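Local coordinates for peptidylprolyl Isomerase (Naegleria fowleri, PDB 6B4P), which probably catalyses the cis-trans isomerisation of peptide bonds preceding proline, as an FKBP-type peptidylprolyl isomerase, at residues Val44-Thr49 and Arg77-Gly82; Lys54-Ser59 and Leu117-Glu122. All blocks are in the same frame, centred on the assembly; numbering follows the deposited sequence. Where two conformers were deposited one is given.

Contact 1 of 2, residues Val44-Thr49 and Arg77-Gly82; sequences VHYTGT and RGWDLG
Y46 and W79 meet at the centre of the FKBP fold, where the curved antiparallel sheet faces its short helix; in well-studied FKBPs the equivalent tryptophan forms the floor of the ligand pocket, and W79 probably does so here. Strand 41-50 supplies the tyrosine and helix 77-84 the indole. The two make a T-shaped pair in which the six-membered ring of W79 brings its edge to a face of Y46, with centroids 5.0 Å apart and planes at 67°. W79 CH2 lies above the phenol ring near its rim, 3.6 Å from Y46 CD2, and W79 CZ2 stands 3.8 Å from Y46 CG. CB of W79 already points to the strand, and with CG anti to the carbonyl carbon (chi1 -85°) the indole continues that way. V44, two residues earlier on the same face of the strand, adds a looser apolar touch, CG2 to W79 CZ3 at 4.4 Å. Y46 OH is hydrogen-bonded to D57 OD2 and R62 NH2, two bonds that should fix the tilt of the phenol. Beside this pair, I121 of strand 117-126 packs on both V44 and W79, while F66 of strand 66-69 lies against Y46.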
# COMPACT_ATOMS: atom_id res chain seq x y z
N VAL A 44 -3.82 2.45 8.43
CA VAL A 44 -2.46 2.29 7.93
C VAL A 44 -1.70 3.60 8.05
O VAL A 44 -2.26 4.69 7.97
CB VAL A 44 -2.41 1.80 6.47
CG1 VAL A 44 -3.12 0.44 6.30
CG2 VAL A 44 -3.01 2.83 5.51
N HIS A 45 -0.39 3.47 8.26
CA HIS A 45 0.54 4.56 8.03
C HIS A 45 1.31 4.23 6.76
O HIS A 45 1.68 3.08 6.54
CB HIS A 45 1.50 4.76 9.21
CG HIS A 45 1.05 5.83 10.15
ND1 HIS A 45 0.64 7.07 9.72
CD2 HIS A 45 0.95 5.85 11.50
CE1 HIS A 45 0.30 7.81 10.76
NE2 HIS A 45 0.48 7.09 11.85
N TYR A 46 1.54 5.24 5.92
CA TYR A 46 2.19 4.96 4.66
C TYR A 46 3.10 6.11 4.25
O TYR A 46 2.92 7.25 4.67
CB TYR A 46 1.17 4.71 3.54
CG TYR A 46 0.41 5.96 3.19
CD1 TYR A 46 0.83 6.79 2.16
CD2 TYR A 46 -0.72 6.32 3.91
CE1 TYR A 46 0.14 7.96 1.86
CE2 TYR A 46 -1.42 7.49 3.63
CZ TYR A 46 -0.99 8.30 2.60
OH TYR A 46 -1.65 9.45 2.31
N THR A 47 4.07 5.78 3.40
CA THR A 47 4.89 6.77 2.70
C THR A 47 4.94 6.37 1.23
O THR A 47 5.30 5.24 0.90
CB THR A 47 6.30 6.84 3.29
OG1 THR A 47 6.23 7.23 4.67
CG2 THR A 47 7.14 7.87 2.54
N GLY A 48 4.55 7.29 0.35
CA GLY A 48 4.55 7.05 -1.08
C GLY A 48 5.67 7.81 -1.76
O GLY A 48 5.88 9.00 -1.51
N THR A 49 6.38 7.10 -2.65
CA THR A 49 7.46 7.67 -3.45
C THR A 49 7.31 7.24 -4.90
O THR A 49 6.73 6.20 -5.20
CB THR A 49 8.84 7.23 -2.94
OG1 THR A 49 8.95 5.81 -3.00
CG2 THR A 49 9.05 7.66 -1.51
N ARG A 77 -6.03 -0.37 -6.50
CA ARG A 77 -6.10 -1.83 -6.44
C ARG A 77 -4.89 -2.42 -5.71
O ARG A 77 -5.02 -3.40 -4.97
CB ARG A 77 -6.21 -2.40 -7.85
CG ARG A 77 -6.42 -3.90 -7.89
CD ARG A 77 -6.96 -4.31 -9.24
NE ARG A 77 -6.04 -4.01 -10.34
CZ ARG A 77 -5.32 -4.92 -10.98
NH1 ARG A 77 -5.41 -6.20 -10.63
NH2 ARG A 77 -4.51 -4.57 -11.96
N GLY A 78 -3.71 -1.83 -5.92
CA GLY A 78 -2.53 -2.33 -5.24
C GLY A 78 -2.61 -2.23 -3.73
O GLY A 78 -2.01 -3.04 -3.02
N TRP A 79 -3.36 -1.25 -3.22
CA TRP A 79 -3.57 -1.18 -1.77
C TRP A 79 -4.60 -2.21 -1.30
O TRP A 79 -4.40 -2.85 -0.26
CB TRP A 79 -4.03 0.22 -1.37
CG TRP A 79 -2.92 1.20 -1.12
CD1 TRP A 79 -1.67 1.22 -1.69
CD2 TRP A 79 -2.98 2.31 -0.24
NE1 TRP A 79 -0.96 2.29 -1.20
CE2 TRP A 79 -1.74 2.97 -0.31
CE3 TRP A 79 -3.97 2.81 0.62
CZ2 TRP A 79 -1.47 4.11 0.44
CZ3 TRP A 79 -3.71 3.94 1.35
CH2 TRP A 79 -2.46 4.58 1.26
N ASP A 80 -5.71 -2.38 -2.02
CA ASP A 80 -6.67 -3.42 -1.63
C ASP A 80 -5.99 -4.79 -1.63
O ASP A 80 -6.11 -5.55 -0.66
CB ASP A 80 -7.87 -3.42 -2.57
CG ASP A 80 -9.08 -2.67 -2.01
OD1 ASP A 80 -9.12 -2.33 -0.80
OD2 ASP A 80 -10.02 -2.44 -2.80
N LEU A 81 -5.26 -5.11 -2.69
CA LEU A 81 -4.59 -6.41 -2.74
C LEU A 81 -3.43 -6.47 -1.76
O LEU A 81 -3.20 -7.49 -1.10
CB LEU A 81 -4.08 -6.70 -4.15
CG LEU A 81 -5.11 -6.92 -5.25
CD1 LEU A 81 -4.42 -7.09 -6.60
CD2 LEU A 81 -5.96 -8.15 -4.93
N GLY A 82 -2.67 -5.38 -1.66
CA GLY A 82 -1.47 -5.41 -0.84
C GLY A 82 -1.78 -5.48 0.64
O GLY A 82 -1.17 -6.26 1.37

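Contact 2 of 2, residues Lys54-Ser59 and Leu117-Glu122; sequences KKFDSS and LMFEIE
F56 and L117 have the closest alpha carbons of the two segments, 9.6 Å apart, because strands 55-58 and 117-126 run in the same direction without pairing, each bonded antiparallel to strand 41-50 between them. Side chains bridge that distance. The ring of F56 presents its CZ edge to F119 in an offset edge-to-face pair, with the planes almost perpendicular at 86° and the centroids 5.7 Å apart. Contact is made at the ends of both rings: F56 CZ is 3.7 Å from F119 CZ and 4.0 Å from F119 CE1. L117 joins through one methyl branch, its CD2 lying 3.9 Å from F56 CE2 and nearly as close to CZ, so the outer end of the F56 ring touches both residues. F56 swings across because its CG sits between the backbone N and the carbonyl carbon (chi1 60°). F56 lies in a classic beta bulge: it and D57 both face G48, and their side chains leave the backbone on roughly the same side. In FKBPs of known function the counterparts of F56, D57 and F119 line the ligand pocket, and the arrangement here is consistent with that role. D57 OD1 forms a salt bridge with R62 NH1. Just after the bulge, S58 is the N-cap of helix 59-62, its OG bonded to L60 N. L110 and I111 of a loop pack on F56 as well, and the ring of F119 goes on to make a further edge-to-face pair with W79.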
# COMPACT_ATOMS: atom_id res chain seq x y z
N LYS A 54 11.60 9.88 -5.00
CA LYS A 54 11.03 11.16 -4.59
C LYS A 54 9.72 10.93 -3.85
O LYS A 54 8.77 10.39 -4.42
CB LYS A 54 10.79 12.05 -5.80
N LYS A 55 9.67 11.38 -2.61
CA LYS A 55 8.46 11.24 -1.81
C LYS A 55 7.38 12.18 -2.32
O LYS A 55 7.64 13.37 -2.55
CB LYS A 55 8.76 11.53 -0.34
CG LYS A 55 7.53 11.57 0.56
CD LYS A 55 7.89 11.66 2.04
CE LYS A 55 8.42 13.03 2.41
NZ LYS A 55 8.55 13.18 3.89
N PHE A 56 6.16 11.66 -2.49
CA PHE A 56 5.04 12.53 -2.83
C PHE A 56 4.01 12.67 -1.72
O PHE A 56 3.23 13.63 -1.75
CB PHE A 56 4.36 12.08 -4.13
CG PHE A 56 3.78 10.69 -4.10
CD1 PHE A 56 2.50 10.47 -3.62
CD2 PHE A 56 4.52 9.61 -4.56
CE1 PHE A 56 1.97 9.20 -3.61
CE2 PHE A 56 3.99 8.33 -4.56
CZ PHE A 56 2.72 8.12 -4.06
N ASP A 57 3.99 11.78 -0.73
CA ASP A 57 2.94 11.81 0.28
C ASP A 57 3.34 10.89 1.43
O ASP A 57 3.98 9.86 1.21
CB ASP A 57 1.60 11.37 -0.32
CG ASP A 57 0.46 11.43 0.67
OD1 ASP A 57 0.52 12.23 1.63
OD2 ASP A 57 -0.51 10.67 0.47
N SER A 58 2.95 11.28 2.65
CA SER A 58 3.12 10.38 3.79
C SER A 58 2.15 10.75 4.89
O SER A 58 2.03 11.93 5.26
CB SER A 58 4.55 10.44 4.34
OG SER A 58 4.69 9.61 5.48
N SER A 59 1.46 9.75 5.43
CA SER A 59 0.61 9.97 6.59
C SER A 59 1.42 10.27 7.83
O SER A 59 0.88 10.85 8.78
CB SER A 59 -0.28 8.76 6.83
OG SER A 59 0.51 7.62 7.08
N LEU A 117 4.20 3.39 -8.45
CA LEU A 117 4.24 3.99 -7.12
C LEU A 117 4.89 3.02 -6.15
O LEU A 117 4.56 1.83 -6.16
CB LEU A 117 2.84 4.35 -6.60
CG LEU A 117 2.00 5.23 -7.52
CD1 LEU A 117 0.66 5.48 -6.89
CD2 LEU A 117 2.72 6.55 -7.82
N MET A 118 5.78 3.54 -5.31
CA MET A 118 6.37 2.76 -4.23
C MET A 118 5.74 3.18 -2.91
O MET A 118 5.61 4.38 -2.63
CB MET A 118 7.88 2.96 -4.16
CG MET A 118 8.59 2.84 -5.50
SD MET A 118 8.39 1.23 -6.31
CE MET A 118 9.14 0.13 -5.12
N PHE A 119 5.36 2.21 -2.07
CA PHE A 119 4.76 2.54 -0.79
C PHE A 119 5.39 1.72 0.32
O PHE A 119 5.47 0.49 0.21
CB PHE A 119 3.24 2.29 -0.75
CG PHE A 119 2.42 3.32 -1.48
CD1 PHE A 119 2.02 4.48 -0.86
CD2 PHE A 119 2.01 3.09 -2.78
CE1 PHE A 119 1.23 5.42 -1.52
CE2 PHE A 119 1.24 4.02 -3.45
CZ PHE A 119 0.85 5.17 -2.82
N GLU A 120 5.78 2.39 1.40
CA GLU A 120 5.93 1.73 2.70
C GLU A 120 4.56 1.81 3.36
O GLU A 120 4.00 2.90 3.45
CB GLU A 120 6.96 2.43 3.59
CG GLU A 120 8.40 2.31 3.12
CD GLU A 120 9.38 2.51 4.26
OE1 GLU A 120 8.98 3.07 5.31
OE2 GLU A 120 10.55 2.09 4.12
N ILE A 121 4.01 0.66 3.79
CA ILE A 121 2.71 0.61 4.46
C ILE A 121 2.86 -0.17 5.75
O ILE A 121 3.43 -1.27 5.76
CB ILE A 121 1.63 -0.04 3.58
CG1 ILE A 121 1.53 0.66 2.22
CG2 ILE A 121 0.30 -0.04 4.31
CD1 ILE A 121 0.48 0.03 1.30
N GLU A 122 2.38 0.40 6.85
CA GLU A 122 2.29 -0.29 8.13
C GLU A 122 0.82 -0.49 8.43
O GLU A 122 0.05 0.48 8.48
CB GLU A 122 2.96 0.50 9.25
CG GLU A 122 2.88 -0.21 10.58
CD GLU A 122 3.57 0.55 11.70
OE1 GLU A 122 3.95 1.72 11.48
OE2 GLU A 122 3.72 -0.01 12.81

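In the fold
After the N-terminal strands 14-15 and 23-26 the chain runs through 44-49, then turns back through 54-59, its antiparallel neighbour. It next passes helix 59-62 and strand 66-69 to reach 77-82, where contact 1 closes a loop of 27 residues. Contact 2 spans 57 intervening residues, from 54-59 to the last strand at 117-122. The segments alternate, so the two loops cross rather than nest, and their centres lie about 8 Å apart. Contact 1 fastens the helix to the middle of the sheet; contact 2 joins two strands that flank 41-50. H45 ND1 and S59 OG, 2.7 Å apart in a probable hydrogen bond, also connect them.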